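PDB 6K0Z: aldehyde dehydrogenase from Staphylococcus aureus, which oxidises 4,4'-diaponeurosporen-4-al to 4,4'-diaponeurosporenoic acid, with NAD+ as acceptor, in the biosynthesis of the carotenoid staphyloxanthin. Local coordinates for residues 215-220 with 420-425; 116-121 with 143-148; 68-73 with 123-128. The protein carries 1 engineered substitution. One frame throughout, in Å; residues are numbered along the deposited sequence.

Contact 1: 215-220 with 420-425; sequences TLEMGG and GRYHGK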
loop_
_atom_site.group_PDB
_atom_site.type_symbol
_atom_site.label_atom_id
_atom_site.label_comp_id
_atom_site.label_asym_id
_atom_site.label_seq_id
_atom_site.Cartn_x
_atom_site.Cartn_y
_atom_site.Cartn_z
ATOM N N THR A 215 7.564 -0.622 0.852
ATOM C CA THR A 215 7.241 -2.018 1.109
ATOM C C THR A 215 8.340 -2.586 1.991
ATOM O O THR A 215 9.511 -2.603 1.598
ATOM C CB THR A 215 7.126 -2.820 -0.192
ATOM O OG1 THR A 215 5.963 -2.400 -0.912
ATOM C CG2 THR A 215 7.009 -4.306 0.093
ATOM N N LEU A 216 7.975 -3.018 3.189
ATOM C CA LEU A 216 8.900 -3.652 4.118
ATOM C C LEU A 216 8.571 -5.135 4.200
ATOM O O LEU A 216 7.397 -5.504 4.336
ATOM C CB LEU A 216 8.814 -3.014 5.505
ATOM C CG LEU A 216 8.965 -1.501 5.526
ATOM C CD1 LEU A 216 8.572 -0.945 6.891
ATOM C CD2 LEU A 216 10.399 -1.106 5.145
ATOM N N GLU A 217 9.596 -5.977 4.094
ATOM C CA GLU A 217 9.442 -7.421 4.250
ATOM C C GLU A 217 10.467 -7.877 5.274
ATOM O O GLU A 217 11.639 -8.085 4.935
ATOM C CB GLU A 217 9.619 -8.146 2.939
ATOM C CG GLU A 217 8.663 -7.623 1.929
ATOM C CD GLU A 217 8.035 -8.731 1.153
ATOM O OE1 GLU A 217 8.449 -9.897 1.358
ATOM O OE2 GLU A 217 7.115 -8.434 0.368
ATOM N N MET A 218 10.022 -8.043 6.510
ATOM C CA MET A 218 10.896 -8.289 7.638
ATOM C C MET A 218 10.744 -9.772 8.040
ATOM O O MET A 218 10.712 -10.607 7.152
ATOM C CB MET A 218 10.669 -7.239 8.723
ATOM C CG MET A 218 11.089 -5.835 8.235
ATOM S SD MET A 218 10.252 -4.403 8.974
ATOM C CE MET A 218 8.537 -4.816 8.654
ATOM N N GLY A 219 10.677 -10.116 9.320
ATOM C CA GLY A 219 10.598 -11.527 9.665
ATOM C C GLY A 219 9.701 -11.762 10.854
ATOM O O GLY A 219 8.564 -11.287 10.869
ATOM N N GLY A 220 10.213 -12.449 11.879
ATOM C CA GLY A 220 9.416 -12.971 12.965
ATOM C C GLY A 220 9.759 -14.426 13.158
ATOM O O GLY A 220 10.815 -14.891 12.726
ATOM N N GLY A 420 2.990 -4.444 2.531
ATOM C CA GLY A 420 3.182 -4.531 1.099
ATOM C C GLY A 420 3.425 -5.955 0.662
ATOM O O GLY A 420 3.420 -6.896 1.461
ATOM N N ARG A 421 3.652 -6.121 -0.641
ATOM C CA ARG A 421 3.781 -7.466 -1.200
ATOM C C ARG A 421 4.292 -7.382 -2.631
ATOM O O ARG A 421 4.184 -6.341 -3.283
ATOM C CB ARG A 421 2.447 -8.205 -1.172
ATOM C CG ARG A 421 1.410 -7.540 -2.035
ATOM C CD ARG A 421 0.134 -7.339 -1.263
ATOM N NE ARG A 421 -0.800 -6.457 -1.963
ATOM C CZ ARG A 421 -1.879 -6.873 -2.616
ATOM N NH1 ARG A 421 -2.672 -5.998 -3.217
ATOM N NH2 ARG A 421 -2.169 -8.161 -2.657
ATOM N N TYR A 422 4.826 -8.497 -3.119
ATOM C CA TYR A 422 5.331 -8.557 -4.491
ATOM C C TYR A 422 5.220 -10.000 -4.990
ATOM O O TYR A 422 4.413 -10.781 -4.476
ATOM C CB TYR A 422 6.760 -7.976 -4.568
ATOM C CG TYR A 422 7.824 -8.767 -3.846
ATOM C CD1 TYR A 422 7.765 -8.947 -2.481
ATOM C CD2 TYR A 422 8.912 -9.299 -4.530
ATOM C CE1 TYR A 422 8.733 -9.657 -1.815
ATOM C CE2 TYR A 422 9.895 -10.010 -3.865
ATOM C CZ TYR A 422 9.793 -10.182 -2.508
ATOM O OH TYR A 422 10.745 -10.881 -1.814
ATOM N N HIS A 423 6.049 -10.343 -5.983
ATOM C CA HIS A 423 5.987 -11.560 -6.794
ATOM C C HIS A 423 4.938 -11.434 -7.892
ATOM O O HIS A 423 3.799 -11.028 -7.633
ATOM C CB HIS A 423 5.714 -12.817 -5.956
ATOM C CG HIS A 423 6.892 -13.279 -5.162
ATOM N ND1 HIS A 423 8.066 -12.559 -5.090
ATOM C CD2 HIS A 423 7.093 -14.404 -4.439
ATOM C CE1 HIS A 423 8.933 -13.210 -4.334
ATOM N NE2 HIS A 423 8.367 -14.333 -3.929
ATOM N N GLY A 424 5.325 -11.778 -9.121
ATOM C CA GLY A 424 4.397 -11.760 -10.242
ATOM C C GLY A 424 3.898 -10.362 -10.541
ATOM O O GLY A 424 4.649 -9.382 -10.489
ATOM N N LYS A 425 2.606 -10.258 -10.860
ATOM C CA LYS A 425 2.041 -8.937 -11.081
ATOM C C LYS A 425 2.254 -8.039 -9.868
ATOM O O LYS A 425 2.565 -6.859 -10.029
ATOM C CB LYS A 425 0.560 -9.046 -11.439
ATOM C CG LYS A 425 -0.033 -7.771 -12.022
ATOM C CD LYS A 425 -1.555 -7.828 -12.098
ATOM C CE LYS A 425 -2.125 -6.631 -12.880
ATOM N NZ LYS A 425 -2.504 -5.500 -11.970
HETATM O O HOH W 1 5.656 -6.999 3.039
#
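E217 lays its carboxylate against the rim of the Y422 ring. OE2 sits near the ring plane, 3.0 Å from CD1 of Y422, while OE1 stands in plane beside CE1 of the same ring at 3.2 Å. The two flat groups are steeply turned, their planes 70° apart. E217 gets there with CG anti to its carbonyl carbon (chi1 -57°) and a bend at chi2 that swings the carboxylate toward 420-425. Y422 meets it with CG wedged between its own backbone N and carbonyl carbon, and ND1 of the next residue, H423, lies 3.3 Å above one face of the Y422 ring, offset toward the rim. Beside this pair, CG2 of T215 packs 4.0 Å from the bare CA of G420, while OG1 of T215 bonds to Y190. A water donates to both backbones, at 2.6 Å to L216 O and 2.7 Å to G420 O. E217 is a predicted active-site residue, its side chain about 7 Å from that of S251, at the predicted nucleophile position, where the family has cysteine; the serine is probably the engineered substitution. R421 turns away to a salt bridge with E434 of the second subunit. Strand 214-217 lies between parallel strand 190-194 and short antiparallel strand 418-419; the loop then carries Y422 against helix 126-138, at L127 and E130, and runs into helix 425-430.

Contact 2: 116-121 with 143-148; sequences LIIAPF and IIKPSE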
loop_
_atom_site.group_PDB
_atom_site.type_symbol
_atom_site.label_atom_id
_atom_site.label_comp_id
_atom_site.label_asym_id
_atom_site.label_seq_id
_atom_site.Cartn_x
_atom_site.Cartn_y
_atom_site.Cartn_z
ATOM N N LEU A 116 14.297 2.812 -4.889
ATOM C CA LEU A 116 15.379 2.226 -4.114
ATOM C C LEU A 116 15.015 0.798 -3.756
ATOM O O LEU A 116 13.900 0.534 -3.283
ATOM C CB LEU A 116 15.650 3.025 -2.838
ATOM C CG LEU A 116 16.526 2.360 -1.774
ATOM C CD1 LEU A 116 17.904 1.995 -2.313
ATOM C CD2 LEU A 116 16.665 3.282 -0.564
ATOM N N ILE A 117 15.949 -0.119 -3.982
ATOM C CA ILE A 117 15.766 -1.526 -3.645
ATOM C C ILE A 117 16.905 -1.914 -2.721
ATOM O O ILE A 117 18.075 -1.813 -3.106
ATOM C CB ILE A 117 15.737 -2.415 -4.899
ATOM C CG1 ILE A 117 14.484 -2.131 -5.715
ATOM C CG2 ILE A 117 15.815 -3.890 -4.528
ATOM C CD1 ILE A 117 14.464 -2.868 -7.019
ATOM N N ILE A 118 16.574 -2.338 -1.502
ATOM C CA ILE A 118 17.571 -2.797 -0.540
ATOM C C ILE A 118 17.368 -4.290 -0.314
ATOM O O ILE A 118 16.274 -4.713 0.080
ATOM C CB ILE A 118 17.481 -2.019 0.781
ATOM C CG1 ILE A 118 17.492 -0.505 0.521
ATOM C CG2 ILE A 118 18.656 -2.420 1.661
ATOM C CD1 ILE A 118 16.977 0.335 1.673
ATOM N N ALA A 119 18.418 -5.083 -0.530
ATOM C CA ALA A 119 18.298 -6.521 -0.495
ATOM C C ALA A 119 19.202 -7.110 0.568
ATOM O O ALA A 119 20.300 -6.591 0.847
ATOM C CB ALA A 119 18.665 -7.122 -1.852
ATOM N N PRO A 120 18.777 -8.198 1.173
ATOM C CA PRO A 120 19.564 -8.798 2.286
ATOM C C PRO A 120 20.688 -9.730 1.838
ATOM O O PRO A 120 21.143 -9.686 0.697
ATOM C CB PRO A 120 18.496 -9.590 3.090
ATOM C CG PRO A 120 17.279 -9.611 2.217
ATOM C CD PRO A 120 17.334 -8.501 1.266
ATOM N N PHE A 121 21.144 -10.562 2.768
ATOM C CA PHE A 121 22.271 -11.458 2.518
ATOM C C PHE A 121 21.859 -12.872 2.152
ATOM O O PHE A 121 22.669 -13.592 1.570
ATOM C CB PHE A 121 23.191 -11.538 3.747
ATOM C CG PHE A 121 22.652 -12.415 4.862
ATOM C CD1 PHE A 121 22.838 -13.795 4.848
ATOM C CD2 PHE A 121 21.996 -11.853 5.943
ATOM C CE1 PHE A 121 22.344 -14.593 5.867
ATOM C CE2 PHE A 121 21.508 -12.645 6.970
ATOM C CZ PHE A 121 21.682 -14.013 6.935
ATOM N N ILE A 143 17.886 2.311 -8.065
ATOM C CA ILE A 143 19.167 2.240 -7.383
ATOM C C ILE A 143 19.089 1.070 -6.419
ATOM O O ILE A 143 18.131 0.965 -5.643
ATOM C CB ILE A 143 19.500 3.561 -6.669
ATOM C CG1 ILE A 143 19.885 4.606 -7.715
ATOM C CG2 ILE A 143 20.618 3.364 -5.656
ATOM C CD1 ILE A 143 19.737 5.998 -7.243
ATOM N N ILE A 144 20.074 0.178 -6.494
ATOM C CA ILE A 144 20.037 -1.111 -5.818
ATOM C C ILE A 144 21.094 -1.135 -4.729
ATOM O O ILE A 144 22.254 -0.777 -4.969
ATOM C CB ILE A 144 20.248 -2.269 -6.808
ATOM C CG1 ILE A 144 19.013 -2.415 -7.687
ATOM C CG2 ILE A 144 20.542 -3.570 -6.068
ATOM C CD1 ILE A 144 19.268 -3.136 -8.978
ATOM N N LYS A 145 20.697 -1.565 -3.538
ATOM C CA LYS A 145 21.614 -1.711 -2.413
ATOM C C LYS A 145 21.692 -3.179 -2.020
ATOM O O LYS A 145 20.818 -3.675 -1.289
ATOM C CB LYS A 145 21.153 -0.855 -1.239
ATOM C CG LYS A 145 21.976 -1.032 0.020
ATOM C CD LYS A 145 23.428 -0.704 -0.210
ATOM C CE LYS A 145 24.241 -1.249 0.932
ATOM N NZ LYS A 145 23.759 -2.608 1.322
ATOM N N PRO A 146 22.691 -3.920 -2.486
ATOM C CA PRO A 146 22.812 -5.328 -2.103
ATOM C C PRO A 146 23.669 -5.509 -0.860
ATOM O O PRO A 146 24.525 -4.687 -0.532
ATOM C CB PRO A 146 23.484 -5.951 -3.332
ATOM C CG PRO A 146 24.373 -4.865 -3.826
ATOM C CD PRO A 146 23.677 -3.550 -3.512
ATOM N N SER A 147 23.421 -6.618 -0.165
ATOM C CA SER A 147 24.137 -6.887 1.073
ATOM C C SER A 147 25.630 -6.997 0.825
ATOM O O SER A 147 26.066 -7.648 -0.129
ATOM C CB SER A 147 23.640 -8.178 1.710
ATOM O OG SER A 147 24.571 -8.638 2.679
ATOM N N GLU A 148 26.415 -6.358 1.691
ATOM C CA GLU A 148 27.858 -6.542 1.694
ATOM C C GLU A 148 28.288 -7.697 2.591
ATOM O O GLU A 148 29.491 -7.925 2.756
ATOM C CB GLU A 148 28.568 -5.249 2.115
ATOM C CG GLU A 148 28.514 -4.942 3.606
ATOM C CD GLU A 148 29.387 -3.740 4.004
ATOM O OE1 GLU A 148 29.387 -3.375 5.206
ATOM O OE2 GLU A 148 30.072 -3.158 3.125
#
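I117 and I144 lie side by side on two neighbouring parallel strands, 116-118 and 143-145, whose axes pass 4.7 Å apart at 15°; CB of I117 is 4.3 Å from CG1 of I144. Together with helix 126-138 they form a beta-alpha-beta crossover of the Rossmann-like NAD-binding domain of the aldehyde dehydrogenase family. The backbone ladder has three bonds: I117 N gives to I143 O, K145 N to I117 O at 2.7 Å, and A119 N to K145 O. Each of the three carbonyl oxygens also receives a CA-H...O contact, from L116, I144 and I118 respectively. Side chains alternate: L116, I118, I143 and K145 lie on one face, toward helix 177-184, and I117 and I144 on the other, where I144 packs on V128 and L132 of helix 126-138. L116 holds CG anti to its backbone N (chi1 166°), which brings CD1 back over I143 O.

K145 is the last residue of its strand. Its CB rests 3.7 Å from I117 O and also near CG1 of I118; CG, one step out, is 4.0 Å from I118 CG2. The side chain also touches T180 of helix 177-184; bends at chi2 and chi4 fold its tip back on its own segment. There NZ donates to P146 O at 2.9 Å, coming from above that carbonyl plane rather than along a lone pair. Past the strands the two chains stay side by side into their loops, where the P120 side chain is about 7 Å from that of S251, at the predicted active site. S147 closes the contact, its CB 3.1 Å from P120 O and its OG, which accepts a bond from L149 N, 3.4 Å from F121 CB.

Contact 3: 68-73 with 123-128; sequences ATEIGI and YPFQLV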
loop_
_atom_site.group_PDB
_atom_site.type_symbol
_atom_site.label_atom_id
_atom_site.label_comp_id
_atom_site.label_asym_id
_atom_site.label_seq_id
_atom_site.Cartn_x
_atom_site.Cartn_y
_atom_site.Cartn_z
ATOM N N ALA A 68 17.668 -22.843 -8.342
ATOM C CA ALA A 68 16.216 -22.848 -8.229
ATOM C C ALA A 68 15.695 -21.673 -7.407
ATOM O O ALA A 68 14.586 -21.192 -7.659
ATOM C CB ALA A 68 15.748 -24.173 -7.629
ATOM N N THR A 69 16.466 -21.192 -6.430
ATOM C CA THR A 69 16.006 -20.132 -5.538
ATOM C C THR A 69 16.403 -18.738 -5.987
ATOM O O THR A 69 15.828 -17.761 -5.489
ATOM C CB THR A 69 16.551 -20.342 -4.120
ATOM O OG1 THR A 69 17.918 -20.757 -4.189
ATOM C CG2 THR A 69 15.739 -21.380 -3.373
ATOM N N GLU A 70 17.372 -18.618 -6.888
ATOM C CA GLU A 70 17.948 -17.325 -7.233
ATOM C C GLU A 70 17.953 -17.044 -8.726
ATOM O O GLU A 70 17.695 -15.904 -9.138
ATOM C CB GLU A 70 19.381 -17.236 -6.690
ATOM C CG GLU A 70 19.490 -17.666 -5.255
ATOM C CD GLU A 70 19.757 -16.487 -4.340
ATOM O OE1 GLU A 70 20.273 -16.719 -3.241
ATOM O OE2 GLU A 70 19.437 -15.342 -4.721
ATOM N N ILE A 71 18.244 -18.045 -9.553
ATOM C CA ILE A 71 18.381 -17.810 -10.983
ATOM C C ILE A 71 17.113 -18.232 -11.714
ATOM O O ILE A 71 16.522 -17.442 -12.458
ATOM C CB ILE A 71 19.611 -18.540 -11.546
ATOM C CG1 ILE A 71 20.854 -18.152 -10.746
ATOM C CG2 ILE A 71 19.781 -18.212 -13.012
ATOM C CD1 ILE A 71 22.131 -18.706 -11.324
ATOM N N GLY A 72 16.690 -19.477 -11.515
ATOM C CA GLY A 72 15.575 -19.987 -12.296
ATOM C C GLY A 72 14.290 -19.239 -12.015
ATOM O O GLY A 72 13.535 -18.907 -12.933
ATOM N N ILE A 73 14.037 -18.949 -10.741
ATOM C CA ILE A 73 12.812 -18.264 -10.342
ATOM C C ILE A 73 12.731 -16.874 -10.973
ATOM O O ILE A 73 11.645 -16.400 -11.329
ATOM C CB ILE A 73 12.739 -18.203 -8.806
ATOM C CG1 ILE A 73 11.438 -17.540 -8.350
ATOM C CG2 ILE A 73 13.980 -17.501 -8.242
ATOM C CD1 ILE A 73 10.206 -18.414 -8.562
ATOM N N TYR A 123 19.188 -14.470 0.421
ATOM C CA TYR A 123 18.899 -14.752 -0.982
ATOM C C TYR A 123 19.390 -13.547 -1.766
ATOM O O TYR A 123 18.590 -12.786 -2.325
ATOM C CB TYR A 123 17.415 -15.002 -1.232
ATOM C CG TYR A 123 16.934 -16.321 -0.698
ATOM C CD1 TYR A 123 16.881 -16.557 0.669
ATOM C CD2 TYR A 123 16.521 -17.328 -1.551
ATOM C CE1 TYR A 123 16.438 -17.759 1.168
ATOM C CE2 TYR A 123 16.072 -18.540 -1.059
ATOM C CZ TYR A 123 16.036 -18.748 0.303
ATOM O OH TYR A 123 15.593 -19.945 0.817
ATOM N N PRO A 124 20.707 -13.354 -1.825
ATOM C CA PRO A 124 21.246 -12.056 -2.255
ATOM C C PRO A 124 20.862 -11.677 -3.662
ATOM O O PRO A 124 20.733 -10.484 -3.958
ATOM C CB PRO A 124 22.764 -12.244 -2.141
ATOM C CG PRO A 124 22.980 -13.529 -1.451
ATOM C CD PRO A 124 21.758 -14.358 -1.620
ATOM N N PHE A 125 20.693 -12.654 -4.548
ATOM C CA PHE A 125 20.373 -12.381 -5.942
ATOM C C PHE A 125 18.870 -12.284 -6.154
ATOM O O PHE A 125 18.386 -11.340 -6.785
ATOM C CB PHE A 125 20.970 -13.475 -6.830
ATOM C CG PHE A 125 20.961 -13.142 -8.287
ATOM C CD1 PHE A 125 22.015 -12.443 -8.854
ATOM C CD2 PHE A 125 19.905 -13.531 -9.098
ATOM C CE1 PHE A 125 22.018 -12.137 -10.207
ATOM C CE2 PHE A 125 19.899 -13.224 -10.453
ATOM C CZ PHE A 125 20.957 -12.524 -11.007
ATOM N N GLN A 126 18.135 -13.265 -5.635
ATOM C CA GLN A 126 16.684 -13.291 -5.767
ATOM C C GLN A 126 16.055 -11.970 -5.326
ATOM O O GLN A 126 15.275 -11.361 -6.066
ATOM C CB GLN A 126 16.148 -14.475 -4.958
ATOM C CG GLN A 126 14.758 -14.306 -4.372
ATOM C CD GLN A 126 13.666 -14.558 -5.379
ATOM O OE1 GLN A 126 13.920 -14.643 -6.584
ATOM N NE2 GLN A 126 12.435 -14.672 -4.893
ATOM N N LEU A 127 16.410 -11.496 -4.134
ATOM C CA LEU A 127 15.728 -10.341 -3.565
ATOM C C LEU A 127 16.206 -9.018 -4.148
ATOM O O LEU A 127 15.591 -7.986 -3.883
ATOM C CB LEU A 127 15.867 -10.351 -2.044
ATOM C CG LEU A 127 15.452 -11.679 -1.422
ATOM C CD1 LEU A 127 16.202 -11.937 -0.121
ATOM C CD2 LEU A 127 13.938 -11.721 -1.222
ATOM N N VAL A 128 17.270 -9.016 -4.944
ATOM C CA VAL A 128 17.546 -7.847 -5.771
ATOM C C VAL A 128 16.650 -7.838 -7.003
ATOM O O VAL A 128 16.061 -6.807 -7.342
ATOM C CB VAL A 128 19.029 -7.799 -6.170
ATOM C CG1 VAL A 128 19.263 -6.672 -7.158
ATOM C CG2 VAL A 128 19.902 -7.602 -4.958
#
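E70 reaches from its helix to the backbone at the start of 123-128. Its OE2 accepts Q126 N at 2.6 Å, a nearly straight bond (165° at the hydrogen) met almost along the C-O axis, and takes a weak second bond from F125 N at 3.0 Å. CG of E70 stands anti to its carbonyl carbon, and a bend at chi2 (-109°) turns the carboxylate to the two amides. A carboxylate here, among amides near the beginning of a helix, would suit the positive end of the helix dipole. The other oxygen, OE1, is 3.2 Å from P124 CD and forms a salt bridge with K61, whose ammonium also makes a cation-pi contact with the Y123 ring, so one lysine ties both sides together.

In fold terms, helix 63-89, which widens into a pi-type turn at 68-71, here meets the head of helix 126-138, the crossover helix of the Rossmann-like NAD-binding domain of aldehyde dehydrogenases.

At the edge of the Y123 ring, T69 brings CB up near the ring plane, 3.6 Å from CE2, the two side chains crossing at about a right angle; OG1 of T69 is bonded back to E65 O. The F125 ring likewise presents its edge to the backbone, with CD2 3.2 Å from E70 O.

Close carbon-oxygen contacts centre on Q126. Its CB lies 3.3 Å from T69 O, and its OE1 meets I73 CG2 obliquely, also at 3.3 Å. Apolar packing falls to F125, which stacks its ring on F129, one turn on, and lies against I51 of helix 48-59 and I157 of helix 151-164.

In the fold
All three contacts are buried, yet their chemistry differs. Contacts 1 and 2 reach the same mixed sheet: contact 2 is regular parallel strand pairing, held by backbone bonds and aliphatic side chains, whereas contact 1 lies just past the end of an antiparallel pair and relies on a water and side-chain packing. Contact 3 is helix against helix start, bound through a carboxylate. It touches both others: L127 and Q126 meet Y422 and H423 of contact 1, and V128 packs on A119 and I144 of contact 2. Contacts 1 and 3 also reach the second subunit; contact 2 does not. Centres lie 13 to 15 Å apart.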